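Local coordinates for protein putative oxidoreductase with NAD(P)-binding Rossmann-fold domain (Clostridium difficile, PDB 3UUW) that is a predicted dehydrogenase of the Gfo/Idh/MocA family that probably binds NAD(P) in a Rossmann-fold domain and oxidises or reduces a substrate not yet identified, at residues F128-K133 / F269-N274; K133-N138 / N242-E247; I145-H150 / I169-T174; D173-L178 / I212-H217; Q226-I229 / K234-R237. All coordinates share one frame; numbering follows the deposited sequence. Where two conformers were deposited one is given.

Contact 1: F128-K133 / F269-N274; sequences FCPMYK and FEDISN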
# COMPACT_ATOMS: atom_id res chain seq x y z
N PHE A 128 -8.50 -14.29 20.17
CA PHE A 128 -9.84 -14.06 19.66
C PHE A 128 -9.90 -12.96 18.60
O PHE A 128 -10.99 -12.58 18.14
CB PHE A 128 -10.79 -13.72 20.83
CG PHE A 128 -11.08 -14.88 21.71
CD1 PHE A 128 -10.17 -15.29 22.66
CD2 PHE A 128 -12.25 -15.61 21.57
CE1 PHE A 128 -10.42 -16.36 23.46
CE2 PHE A 128 -12.50 -16.69 22.38
CZ PHE A 128 -11.58 -17.06 23.32
N CYS A 129 -8.74 -12.44 18.22
CA CYS A 129 -8.65 -11.44 17.17
C CYS A 129 -9.16 -12.11 15.88
O CYS A 129 -8.62 -13.10 15.44
CB CYS A 129 -7.21 -10.95 17.04
SG CYS A 129 -6.87 -9.98 15.56
N PRO A 130 -10.21 -11.56 15.28
CA PRO A 130 -10.79 -12.27 14.13
C PRO A 130 -9.80 -12.54 12.99
O PRO A 130 -9.79 -13.64 12.46
CB PRO A 130 -11.91 -11.33 13.68
CG PRO A 130 -12.37 -10.72 14.97
CD PRO A 130 -11.11 -10.48 15.75
N MET A 131 -8.92 -11.59 12.68
CA MET A 131 -8.01 -11.80 11.54
C MET A 131 -6.89 -12.76 11.90
O MET A 131 -6.44 -13.52 11.05
CB MET A 131 -7.49 -10.49 10.99
CG MET A 131 -8.56 -9.72 10.21
SD MET A 131 -7.92 -8.14 9.66
CE MET A 131 -9.17 -7.69 8.43
N TYR A 132 -6.48 -12.78 13.16
CA TYR A 132 -5.49 -13.76 13.60
C TYR A 132 -6.07 -15.18 13.52
O TYR A 132 -5.39 -16.12 13.12
CB TYR A 132 -5.01 -13.51 15.01
CG TYR A 132 -4.03 -12.35 15.22
CD1 TYR A 132 -3.55 -11.59 14.17
CD2 TYR A 132 -3.50 -12.10 16.49
CE1 TYR A 132 -2.62 -10.57 14.38
CE2 TYR A 132 -2.58 -11.09 16.70
CZ TYR A 132 -2.14 -10.33 15.64
OH TYR A 132 -1.20 -9.34 15.86
N LYS A 133 -7.32 -15.32 13.95
CA LYS A 133 -7.98 -16.61 13.84
C LYS A 133 -8.07 -17.05 12.37
O LYS A 133 -7.91 -18.25 12.06
CB LYS A 133 -9.36 -16.61 14.50
CG LYS A 133 -9.27 -16.57 16.01
CD LYS A 133 -10.63 -16.58 16.75
CE LYS A 133 -11.57 -17.69 16.29
NZ LYS A 133 -11.04 -19.04 16.60
N PHE A 269 -11.25 -8.22 21.88
CA PHE A 269 -11.83 -7.97 23.20
C PHE A 269 -13.32 -8.32 23.24
O PHE A 269 -13.82 -8.81 24.24
CB PHE A 269 -11.63 -6.53 23.63
CG PHE A 269 -10.21 -6.20 23.96
CD1 PHE A 269 -9.64 -6.66 25.15
CD2 PHE A 269 -9.42 -5.47 23.09
CE1 PHE A 269 -8.34 -6.37 25.47
CE2 PHE A 269 -8.10 -5.18 23.39
CZ PHE A 269 -7.54 -5.63 24.58
N GLU A 270 -14.04 -8.03 22.15
CA GLU A 270 -15.45 -8.33 22.11
C GLU A 270 -15.70 -9.84 22.19
O GLU A 270 -16.50 -10.31 23.02
CB GLU A 270 -16.11 -7.68 20.86
CG GLU A 270 -17.57 -7.95 20.76
CD GLU A 270 -18.28 -7.07 19.74
OE1 GLU A 270 -19.32 -7.51 19.22
OE2 GLU A 270 -17.83 -5.95 19.49
N ASP A 271 -14.99 -10.60 21.39
CA ASP A 271 -15.25 -12.03 21.36
C ASP A 271 -14.75 -12.74 22.61
O ASP A 271 -15.41 -13.66 23.10
CB ASP A 271 -14.71 -12.64 20.09
CG ASP A 271 -15.50 -12.17 18.86
OD1 ASP A 271 -16.74 -11.96 18.99
OD2 ASP A 271 -14.89 -11.99 17.80
N ILE A 272 -13.62 -12.29 23.16
CA ILE A 272 -13.10 -12.96 24.36
C ILE A 272 -14.04 -12.71 25.54
O ILE A 272 -14.29 -13.62 26.34
CB ILE A 272 -11.64 -12.57 24.70
CG1 ILE A 272 -11.06 -13.61 25.67
CG2 ILE A 272 -11.51 -11.11 25.27
CD1 ILE A 272 -9.57 -13.42 25.94
N SER A 273 -14.55 -11.49 25.66
CA SER A 273 -15.43 -11.15 26.78
C SER A 273 -16.75 -11.95 26.64
O SER A 273 -17.26 -12.51 27.63
CB SER A 273 -15.65 -9.64 26.87
OG SER A 273 -14.40 -8.95 27.02
N ASN A 274 -17.31 -12.00 25.43
CA ASN A 274 -18.53 -12.74 25.22
C ASN A 274 -18.36 -14.25 25.40
O ASN A 274 -19.26 -14.94 25.87
CB ASN A 274 -19.14 -12.41 23.86
CG ASN A 274 -19.70 -10.99 23.81
OD1 ASN A 274 -20.10 -10.43 24.82
ND2 ASN A 274 -19.76 -10.42 22.61
O HOH W 1 -13.05 -13.88 17.17
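Apolar packing carries most of this contact: the ring of Phe128 lies flat against Ile272 on helix 269-281. The backbone CA of Ile272 sits over one ring face, 4.0 Å from the centroid and 15° off the ring normal, a CH-pi contact, while its side chain runs on across the same ring at about a right angle to Phe128. CG1 of Ile272 reaches the rim, 3.6 Å from CD1 of Phe128. That carbon gets there because it is anti to the backbone N (chi1 -163°), which draws the chain along the ring. CB of Phe128 also meets CB of Asp271 at 4.1 Å, one residue back on the helix, and CG of Pro130 brushes OD2 of Asp271 at 4.0 Å.

The polar part is mediated by water 1, which donates to Phe128 O at 2.6 Å and to OD2 of Asp271 at 2.7 Å, tying the carbonyl just before helix 130-138 to a helix carboxylate. The other oxygen, OD1, forms a salt bridge with Lys265, so both ends of the carboxylate are held.

Cys129 is the N-cap of helix 130-138, so Phe128 packs on helix 269-281 just before the new helix starts. His275, three residues after Ile272, also meets the Phe128 ring, and Met121 of strand 120-122, an outermost strand of the parallel Rossmann-type sheet, touches both Phe128 and Ile272.

Contact 2: K133-N138 / N242-E247; sequences KEIKNN and NVLEIE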
# COMPACT_ATOMS: atom_id res chain seq x y z
N LYS A 133 -7.32 -15.32 13.95
CA LYS A 133 -7.98 -16.61 13.84
C LYS A 133 -8.07 -17.05 12.37
O LYS A 133 -7.91 -18.25 12.06
CB LYS A 133 -9.36 -16.61 14.50
CG LYS A 133 -9.27 -16.57 16.01
CD LYS A 133 -10.63 -16.58 16.75
CE LYS A 133 -11.57 -17.69 16.29
NZ LYS A 133 -11.04 -19.04 16.60
N GLU A 134 -8.39 -16.12 11.49
CA GLU A 134 -8.51 -16.44 10.07
C GLU A 134 -7.20 -16.97 9.50
O GLU A 134 -7.19 -18.02 8.87
CB GLU A 134 -9.01 -15.26 9.27
CG GLU A 134 -9.28 -15.60 7.82
CD GLU A 134 -10.12 -14.56 7.10
OE1 GLU A 134 -10.46 -13.52 7.70
OE2 GLU A 134 -10.43 -14.80 5.91
N ILE A 135 -6.09 -16.29 9.76
CA ILE A 135 -4.83 -16.73 9.17
C ILE A 135 -4.38 -18.03 9.80
O ILE A 135 -3.84 -18.88 9.11
CB ILE A 135 -3.70 -15.64 9.16
CG1 ILE A 135 -3.28 -15.21 10.56
CG2 ILE A 135 -4.16 -14.43 8.34
CD1 ILE A 135 -1.98 -14.34 10.59
N LYS A 136 -4.67 -18.22 11.09
CA LYS A 136 -4.32 -19.47 11.75
C LYS A 136 -5.10 -20.62 11.13
O LYS A 136 -4.55 -21.68 10.84
CB LYS A 136 -4.65 -19.41 13.24
CG LYS A 136 -4.28 -20.66 14.04
CD LYS A 136 -4.72 -20.48 15.50
CE LYS A 136 -4.37 -21.67 16.37
NZ LYS A 136 -5.26 -22.83 16.07
N ASN A 137 -6.39 -20.39 10.91
CA ASN A 137 -7.27 -21.44 10.36
C ASN A 137 -6.91 -21.80 8.91
O ASN A 137 -7.08 -22.95 8.49
CB ASN A 137 -8.73 -20.99 10.42
CG ASN A 137 -9.31 -20.98 11.82
OD1 ASN A 137 -8.80 -21.64 12.73
ND2 ASN A 137 -10.44 -20.28 11.99
N ASN A 138 -6.38 -20.83 8.16
CA ASN A 138 -6.10 -21.03 6.73
C ASN A 138 -4.66 -21.41 6.38
O ASN A 138 -4.34 -21.65 5.21
CB ASN A 138 -6.53 -19.78 5.94
CG ASN A 138 -8.01 -19.59 5.93
OD1 ASN A 138 -8.77 -20.55 6.05
ND2 ASN A 138 -8.45 -18.35 5.76
N ASN A 242 -5.88 -5.51 12.19
CA ASN A 242 -7.05 -5.10 11.43
C ASN A 242 -6.94 -4.99 9.92
O ASN A 242 -7.90 -4.57 9.25
CB ASN A 242 -7.65 -3.84 12.04
CG ASN A 242 -6.80 -2.61 11.82
OD1 ASN A 242 -5.79 -2.66 11.12
ND2 ASN A 242 -7.22 -1.48 12.41
N VAL A 243 -5.78 -5.37 9.38
CA VAL A 243 -5.61 -5.47 7.94
C VAL A 243 -4.99 -6.84 7.64
O VAL A 243 -4.04 -7.22 8.30
CB VAL A 243 -4.72 -4.37 7.39
CG1 VAL A 243 -4.43 -4.62 5.89
CG2 VAL A 243 -5.40 -3.01 7.59
N LEU A 244 -5.59 -7.58 6.72
CA LEU A 244 -5.13 -8.91 6.37
C LEU A 244 -4.58 -8.93 4.94
O LEU A 244 -5.27 -8.50 4.00
CB LEU A 244 -6.25 -9.92 6.56
CG LEU A 244 -5.91 -11.42 6.52
CD1 LEU A 244 -6.93 -12.23 7.30
CD2 LEU A 244 -5.82 -11.89 5.10
N GLU A 245 -3.34 -9.38 4.78
CA GLU A 245 -2.70 -9.48 3.47
C GLU A 245 -2.39 -10.92 3.16
O GLU A 245 -1.94 -11.66 4.04
CB GLU A 245 -1.38 -8.70 3.44
CG GLU A 245 -1.50 -7.23 3.72
CD GLU A 245 -0.18 -6.49 3.65
OE1 GLU A 245 0.88 -7.14 3.60
OE2 GLU A 245 -0.22 -5.25 3.65
N ILE A 246 -2.60 -11.31 1.91
CA ILE A 246 -2.26 -12.64 1.46
C ILE A 246 -1.48 -12.54 0.16
O ILE A 246 -1.93 -11.90 -0.79
CB ILE A 246 -3.49 -13.51 1.21
CG1 ILE A 246 -4.36 -13.61 2.45
CG2 ILE A 246 -3.08 -14.93 0.76
CD1 ILE A 246 -5.68 -14.32 2.25
N GLU A 247 -0.30 -13.16 0.14
CA GLU A 247 0.50 -13.23 -1.08
C GLU A 247 0.40 -14.66 -1.56
O GLU A 247 0.79 -15.60 -0.87
CB GLU A 247 1.93 -12.75 -0.86
CG GLU A 247 1.97 -11.39 -0.19
CD GLU A 247 3.08 -10.46 -0.65
OE1 GLU A 247 3.34 -10.39 -1.88
OE2 GLU A 247 3.64 -9.75 0.21
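Leu244 has more surface buried here than any other residue, and its CD1 methyl does most of the touching. It projects from strand 243-248 towards helix 130-138 and meets CG2 of Ile135 at 3.7 Å; CG of Leu244 lies 3.9 Å from the same methyl. The two side chains run antiparallel and meet along their flanks. In Ile135 the first torsion (chi1 63°) wedges CG1 between the backbone N and the carbonyl carbon and leaves CG2 to face the leucine.

Glu134 supplies the third surface. Its extended chain crosses Leu244 at about a right angle, with CB, CG and CD all within 4.2 Å of CD1 and OE1 at 3.8 Å from that methyl. The aliphatic part thus covers the leucine while the carboxylate goes on to a salt bridge between OE1 and Lys255 on strand 251-256.

This is helix-on-sheet packing near one edge of the large mixed sheet. Val238 of the adjacent strand 234-239 touches both Ile135 and Leu244, and Ile135 also reaches Val227 and Ile229 on strand 224-231, so helix 130-138 lies across three successive strands.

Contact 3: I145-H150 / I169-T174; sequences INICKH and IHVIDT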
# COMPACT_ATOMS: atom_id res chain seq x y z
N ILE A 145 7.08 -18.40 11.18
CA ILE A 145 6.17 -17.36 11.61
C ILE A 145 7.00 -16.25 12.20
O ILE A 145 7.96 -16.50 12.93
CB ILE A 145 5.15 -17.88 12.64
CG1 ILE A 145 4.30 -18.99 12.04
CG2 ILE A 145 4.23 -16.74 13.12
CD1 ILE A 145 3.32 -19.60 13.03
N ASN A 146 6.64 -15.03 11.88
CA ASN A 146 7.30 -13.85 12.48
C ASN A 146 6.24 -13.01 13.19
O ASN A 146 5.19 -12.72 12.61
CB ASN A 146 7.99 -13.00 11.40
CG ASN A 146 9.02 -13.78 10.62
OD1 ASN A 146 9.93 -14.38 11.19
ND2 ASN A 146 8.87 -13.77 9.30
N ILE A 147 6.53 -12.58 14.41
CA ILE A 147 5.60 -11.75 15.15
C ILE A 147 6.36 -10.60 15.74
O ILE A 147 7.35 -10.81 16.42
CB ILE A 147 4.91 -12.51 16.31
CG1 ILE A 147 4.22 -13.79 15.81
CG2 ILE A 147 3.91 -11.57 17.00
CD1 ILE A 147 3.60 -14.65 16.95
N CYS A 148 5.90 -9.38 15.50
CA CYS A 148 6.54 -8.23 16.12
C CYS A 148 5.53 -7.28 16.71
O CYS A 148 4.37 -7.24 16.28
CB CYS A 148 7.41 -7.49 15.14
SG CYS A 148 6.50 -6.70 13.85
N LYS A 149 5.98 -6.51 17.70
CA LYS A 149 5.16 -5.50 18.37
C LYS A 149 6.08 -4.39 18.81
O LYS A 149 6.78 -4.52 19.83
CB LYS A 149 4.40 -6.10 19.55
CG LYS A 149 3.40 -5.18 20.18
CD LYS A 149 2.56 -5.93 21.21
CE LYS A 149 1.34 -5.13 21.65
NZ LYS A 149 1.68 -3.92 22.43
N HIS A 150 6.08 -3.30 18.05
CA HIS A 150 6.99 -2.19 18.25
C HIS A 150 6.25 -0.96 18.71
O HIS A 150 5.08 -0.78 18.40
CB HIS A 150 7.74 -1.87 16.97
CG HIS A 150 8.48 -3.03 16.39
ND1 HIS A 150 9.23 -3.90 17.16
CD2 HIS A 150 8.62 -3.45 15.11
CE1 HIS A 150 9.79 -4.80 16.37
NE2 HIS A 150 9.44 -4.54 15.12
N ILE A 169 4.52 -10.35 26.71
CA ILE A 169 3.73 -11.55 26.97
C ILE A 169 2.71 -11.77 25.85
O ILE A 169 2.38 -12.91 25.53
CB ILE A 169 3.05 -11.51 28.36
CG1 ILE A 169 2.53 -12.90 28.77
CG2 ILE A 169 1.91 -10.48 28.39
CD1 ILE A 169 2.08 -12.94 30.23
N HIS A 170 2.19 -10.68 25.28
CA HIS A 170 1.25 -10.81 24.17
C HIS A 170 1.87 -11.45 22.95
O HIS A 170 1.23 -12.25 22.27
CB HIS A 170 0.65 -9.46 23.76
CG HIS A 170 -0.38 -8.94 24.71
ND1 HIS A 170 -1.55 -9.62 24.97
CD2 HIS A 170 -0.43 -7.79 25.41
CE1 HIS A 170 -2.28 -8.91 25.82
NE2 HIS A 170 -1.62 -7.79 26.10
N VAL A 171 3.12 -11.08 22.67
CA VAL A 171 3.86 -11.64 21.54
C VAL A 171 4.13 -13.14 21.76
O VAL A 171 3.86 -13.98 20.87
CB VAL A 171 5.17 -10.83 21.31
CG1 VAL A 171 6.00 -11.46 20.19
CG2 VAL A 171 4.86 -9.37 20.98
N ILE A 172 4.64 -13.48 22.94
CA ILE A 172 4.94 -14.87 23.31
C ILE A 172 3.66 -15.70 23.34
O ILE A 172 3.63 -16.79 22.80
CB ILE A 172 5.68 -14.94 24.64
CG1 ILE A 172 7.04 -14.24 24.53
CG2 ILE A 172 5.87 -16.41 25.13
CD1 ILE A 172 7.93 -14.73 23.36
N ASP A 173 2.60 -15.19 23.96
CA ASP A 173 1.38 -15.99 24.00
C ASP A 173 0.83 -16.26 22.59
O ASP A 173 0.38 -17.36 22.29
CB ASP A 173 0.28 -15.33 24.82
CG ASP A 173 -0.91 -16.25 25.00
OD1 ASP A 173 -0.80 -17.20 25.82
OD2 ASP A 173 -1.93 -16.06 24.31
N THR A 174 0.84 -15.24 21.74
CA THR A 174 0.34 -15.42 20.37
C THR A 174 1.20 -16.47 19.63
O THR A 174 0.68 -17.33 18.92
CB THR A 174 0.29 -14.10 19.63
OG1 THR A 174 -0.52 -13.18 20.36
CG2 THR A 174 -0.26 -14.29 18.22
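Val171 of helix 160-179 points at strand 142-150 and straddles two of its residues, one methyl to each. CG1 goes to Ile147, meeting its CG2 at 3.8 Å; CG2 goes to Lys149, 3.6 Å from its CB. The valine can serve both because its first torsion (chi1 177°) sets CG1 anti to the backbone N and CG2 beside the backbone N, anti to the carbonyl carbon.

Ile147 and the valine head opposite ways, each reaching toward the other's backbone, and touch flank to flank. The far end of the isoleucine then continues beyond Val171: CD1 of Ile147 comes to 4.0 Å from the backbone C of Thr174 and 4.1 Å from CG2 of Thr174. The threonine can offer that methyl because its hydroxyl is turned back on its own helix, where OG1 donates to His170 O at 2.8 Å. The donor lies 21° out of the carbonyl plane, and the same oxygen also accepts from Thr174 N, so two bonds grip it.

Lys149 lies obliquely across Val171. Its CD passes 4.1 Å from the valine CG2, and the chain bends only at its last torsion. The hydrocarbon part packs on the valine while NZ pairs in a salt bridge with Asp167, a little earlier on the same helix.

Segments 145-150 and 169-174 run nearly antiparallel, 165° apart, with their axes 8.6 Å from each other at closest approach. Thr214 of the neighbouring strand 211-217 touches Val171 too, while Ala296 and Leu299 of helix 295-305 pack on Ile172.

Contact 4: D173-L178 / I212-H217; sequences DTALWL and INTSMH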
# COMPACT_ATOMS: atom_id res chain seq x y z
N ASP A 173 2.60 -15.19 23.96
CA ASP A 173 1.38 -15.99 24.00
C ASP A 173 0.83 -16.26 22.59
O ASP A 173 0.38 -17.36 22.29
CB ASP A 173 0.28 -15.33 24.82
CG ASP A 173 -0.91 -16.25 25.00
OD1 ASP A 173 -0.80 -17.20 25.82
OD2 ASP A 173 -1.93 -16.06 24.31
N THR A 174 0.84 -15.24 21.74
CA THR A 174 0.34 -15.42 20.37
C THR A 174 1.20 -16.47 19.63
O THR A 174 0.68 -17.33 18.92
CB THR A 174 0.29 -14.10 19.63
OG1 THR A 174 -0.52 -13.18 20.36
CG2 THR A 174 -0.26 -14.29 18.22
N ALA A 175 2.51 -16.40 19.84
CA ALA A 175 3.44 -17.36 19.27
C ALA A 175 3.10 -18.80 19.68
O ALA A 175 3.05 -19.69 18.83
CB ALA A 175 4.88 -17.02 19.67
N LEU A 176 2.88 -19.02 20.97
CA LEU A 176 2.64 -20.35 21.48
C LEU A 176 1.28 -20.87 20.99
O LEU A 176 1.14 -22.06 20.70
CB LEU A 176 2.75 -20.38 23.01
CG LEU A 176 4.14 -20.05 23.61
CD1 LEU A 176 4.07 -20.13 25.11
CD2 LEU A 176 5.21 -20.97 23.07
N TRP A 177 0.30 -19.96 20.87
CA TRP A 177 -1.03 -20.32 20.38
C TRP A 177 -0.98 -20.71 18.91
O TRP A 177 -1.65 -21.66 18.49
CB TRP A 177 -1.98 -19.14 20.63
CG TRP A 177 -3.31 -19.20 19.98
CD1 TRP A 177 -4.37 -20.00 20.30
CD2 TRP A 177 -3.77 -18.32 18.96
NE1 TRP A 177 -5.45 -19.70 19.52
CE2 TRP A 177 -5.11 -18.67 18.69
CE3 TRP A 177 -3.18 -17.28 18.26
CZ2 TRP A 177 -5.86 -18.01 17.72
CZ3 TRP A 177 -3.92 -16.63 17.29
CH2 TRP A 177 -5.25 -17.01 17.04
N LEU A 178 -0.14 -20.01 18.14
CA LEU A 178 0.07 -20.35 16.72
C LEU A 178 0.94 -21.60 16.54
O LEU A 178 0.73 -22.36 15.58
CB LEU A 178 0.71 -19.19 15.97
CG LEU A 178 -0.18 -17.99 15.71
CD1 LEU A 178 0.68 -16.81 15.18
CD2 LEU A 178 -1.34 -18.32 14.74
N ILE A 212 9.30 -19.82 15.30
CA ILE A 212 8.65 -18.54 15.41
C ILE A 212 9.70 -17.52 15.82
O ILE A 212 10.49 -17.77 16.73
CB ILE A 212 7.52 -18.50 16.46
CG1 ILE A 212 6.46 -19.57 16.17
CG2 ILE A 212 6.89 -17.11 16.48
CD1 ILE A 212 6.77 -20.93 16.77
N ASN A 213 9.72 -16.40 15.11
CA ASN A 213 10.62 -15.32 15.44
C ASN A 213 9.82 -14.18 16.00
O ASN A 213 9.00 -13.59 15.30
CB ASN A 213 11.36 -14.88 14.19
CG ASN A 213 12.10 -16.03 13.55
OD1 ASN A 213 13.09 -16.52 14.10
ND2 ASN A 213 11.60 -16.52 12.41
N THR A 214 10.09 -13.87 17.27
CA THR A 214 9.36 -12.85 18.02
C THR A 214 10.24 -11.67 18.26
O THR A 214 11.42 -11.83 18.51
CB THR A 214 8.90 -13.39 19.39
OG1 THR A 214 10.02 -13.83 20.17
CG2 THR A 214 7.93 -14.56 19.21
N SER A 215 9.67 -10.46 18.17
CA SER A 215 10.46 -9.22 18.28
C SER A 215 9.67 -8.01 18.82
O SER A 215 8.55 -7.77 18.41
CB SER A 215 11.03 -8.87 16.91
OG SER A 215 11.74 -7.65 16.90
N MET A 216 10.31 -7.23 19.69
CA MET A 216 9.69 -6.05 20.27
C MET A 216 10.74 -4.94 20.49
O MET A 216 11.66 -5.08 21.30
CB MET A 216 9.00 -6.42 21.60
CG MET A 216 8.62 -5.20 22.48
SD MET A 216 7.61 -5.61 23.91
CE MET A 216 6.04 -5.98 23.11
N HIS A 217 10.58 -3.84 19.76
CA HIS A 217 11.44 -2.67 19.90
C HIS A 217 10.60 -1.56 20.50
O HIS A 217 9.59 -1.13 19.92
CB HIS A 217 12.01 -2.25 18.55
CG HIS A 217 13.04 -1.18 18.63
ND1 HIS A 217 13.35 -0.37 17.56
CD2 HIS A 217 13.85 -0.79 19.64
CE1 HIS A 217 14.30 0.47 17.91
NE2 HIS A 217 14.62 0.25 19.17
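Helix 160-179 packs on one face of the mixed sheet of the C-terminal domain, and here Ala175 meets two residues of strand 211-217, Ile212 and Thr214. In the mixed sheet this strand lies parallel to its neighbour 142-150, and the helix rests over both at once. The contact itself is wholly apolar and small, about 120 Å² of surface over both sides.

Its centre is the single methyl of Ala175, which points at the strand. Ile212 and Thr214 stand two positions apart in the strand, so their side chains leave it on the same face, and the alanine CB is set against both. With so short a side chain on the helix, the backbones come fairly near: CA of Ala175 is 6.6 Å from CA of Ile212. Ile212 has two conformers; in the one described here its CG2 methyl, anti to the backbone N, lies 3.8 Å from Ala175 CB.

Leu205 of strand 198-206 and Ile147 of strand 142-150 also touch Ala175, and Ala179, the last residue of the helix, touches Ile212. Val171, one turn before Ala175, packs on Thr214.

Thr214 shows how a polar residue fits this place. Its hydroxyl sits between the backbone N and the carbonyl carbon (chi1 59°), and OG1 is hydrogen-bonded to the hydroxyl of Tyr168, from an earlier turn of the same helix. That leaves the other branch to turn to the alanine, with Thr214 CG2 3.9 Å from Ala175 CB.

Contact 5: Q226-I229 / K234-R237; sequences QVEI and KIQR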
# COMPACT_ATOMS: atom_id res chain seq x y z
N GLN A 226 2.55 -6.95 13.97
CA GLN A 226 2.38 -7.76 12.79
C GLN A 226 2.62 -9.22 13.09
O GLN A 226 3.56 -9.55 13.80
CB GLN A 226 3.35 -7.33 11.69
CG GLN A 226 3.17 -8.12 10.41
CD GLN A 226 4.10 -7.64 9.32
OE1 GLN A 226 3.85 -6.62 8.69
NE2 GLN A 226 5.17 -8.37 9.10
N VAL A 227 1.73 -10.08 12.58
CA VAL A 227 1.96 -11.52 12.52
C VAL A 227 2.07 -11.89 11.03
O VAL A 227 1.25 -11.47 10.22
CB VAL A 227 0.82 -12.29 13.14
CG1 VAL A 227 0.90 -13.80 12.79
CG2 VAL A 227 0.77 -12.01 14.62
N GLU A 228 3.11 -12.64 10.68
CA GLU A 228 3.35 -13.08 9.31
C GLU A 228 3.58 -14.56 9.36
O GLU A 228 4.47 -15.04 10.11
CB GLU A 228 4.59 -12.41 8.74
CG GLU A 228 4.99 -12.85 7.36
CD GLU A 228 6.14 -12.02 6.87
OE1 GLU A 228 7.24 -12.18 7.43
OE2 GLU A 228 5.93 -11.19 5.96
N ILE A 229 2.80 -15.29 8.58
CA ILE A 229 2.94 -16.73 8.48
C ILE A 229 3.38 -17.11 7.07
O ILE A 229 2.68 -16.78 6.10
CB ILE A 229 1.61 -17.44 8.81
CG1 ILE A 229 1.14 -17.10 10.23
CG2 ILE A 229 1.72 -18.99 8.59
CD1 ILE A 229 -0.22 -17.73 10.57
N LYS A 234 2.22 -19.63 0.07
CA LYS A 234 1.46 -18.53 0.63
C LYS A 234 2.21 -17.74 1.69
O LYS A 234 3.00 -18.29 2.46
CB LYS A 234 0.19 -19.11 1.27
CG LYS A 234 -0.86 -18.14 1.62
CD LYS A 234 -2.01 -18.79 2.41
CE LYS A 234 -2.60 -20.00 1.77
NZ LYS A 234 -3.77 -20.44 2.60
N ILE A 235 1.98 -16.43 1.71
CA ILE A 235 2.38 -15.60 2.86
C ILE A 235 1.08 -14.97 3.35
O ILE A 235 0.27 -14.49 2.54
CB ILE A 235 3.35 -14.49 2.53
CG1 ILE A 235 4.63 -15.03 1.88
CG2 ILE A 235 3.69 -13.74 3.80
CD1 ILE A 235 5.63 -13.96 1.43
N GLN A 236 0.84 -15.03 4.66
CA GLN A 236 -0.29 -14.32 5.25
C GLN A 236 0.25 -13.33 6.27
O GLN A 236 1.15 -13.66 7.04
CB GLN A 236 -1.25 -15.25 5.97
CG GLN A 236 -1.90 -16.37 5.15
CD GLN A 236 -2.34 -17.57 6.01
OE1 GLN A 236 -1.51 -18.36 6.45
NE2 GLN A 236 -3.62 -17.71 6.21
N ARG A 237 -0.30 -12.13 6.31
CA ARG A 237 0.09 -11.17 7.33
C ARG A 237 -1.13 -10.47 7.88
O ARG A 237 -2.07 -10.17 7.13
CB ARG A 237 1.02 -10.07 6.81
CG ARG A 237 2.06 -10.46 5.83
CD ARG A 237 3.02 -9.27 5.63
NE ARG A 237 4.04 -9.71 4.72
CZ ARG A 237 3.89 -9.74 3.41
NH1 ARG A 237 2.77 -9.28 2.84
NH2 ARG A 237 4.87 -10.20 2.67
O HOH W 2 7.45 -11.42 3.61
O HOH W 3 0.77 -18.53 5.06
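Charge pairing is the main side-chain link: Glu228 and Arg237 run alongside each other in the same direction and form a salt bridge. NE of Arg237 donates to OE2 of Glu228 at 2.7 Å, with an angle of 152° at the hydrogen. The oxygen uses its anti lone pair and approaches the guanidinium at its edge, near the plane, though the carboxylate itself is turned 59° from that plane. Water 2 bridges the pair, donating to OE2 at 2.8 Å and accepting from NH2 of Arg237. The guanidinium also makes salt bridges to Glu245 and Glu247 on the next strand.

Backbone bonds pair the strands of this antiparallel beta hairpin, 224-231 with 234-239. Ile229 and Gln236 are a hydrogen-bonded pair: Ile229 N gives to Gln236 O at 2.8 Å and Gln236 N to Ile229 O at 2.9 Å. Glu228 and Arg237 form the adjoining non-hydrogen-bonded pair, where the CA of Arg237 makes a CA-H...O contact of 3.1 Å to Val227 O.

Looser van der Waals contacts lie on both faces. Ile235 CG2 is 3.9 Å from CG of Glu228 and lies over one face of the guanidinium, toward its rim; on the other side of the sheet a methyl meets an amide oxygen, Ile229 CG2 being 3.9 Å from OE1 of Gln236.

In the fold
From the N terminus, the chain first builds the Rossmann-type sheet and only then reaches contact 1, whose loop from 128-133 to 269-274 encloses all the others. Contact 2 opens next, on the same helix 130-138, and closes at strand 243-248. Inside it, contact 3 ties strand 142-150 to helix 160-179, and contact 4 starts on that helix, sharing Asp173 and Thr174, and runs to strand 211-217. Contact 5, the hairpin, follows in series. Contacts 2 to 5 thus bind two helices to the mixed sheet or join its strands, and contact 1 ties this domain to helix 269-281, which packs on helix 16-26.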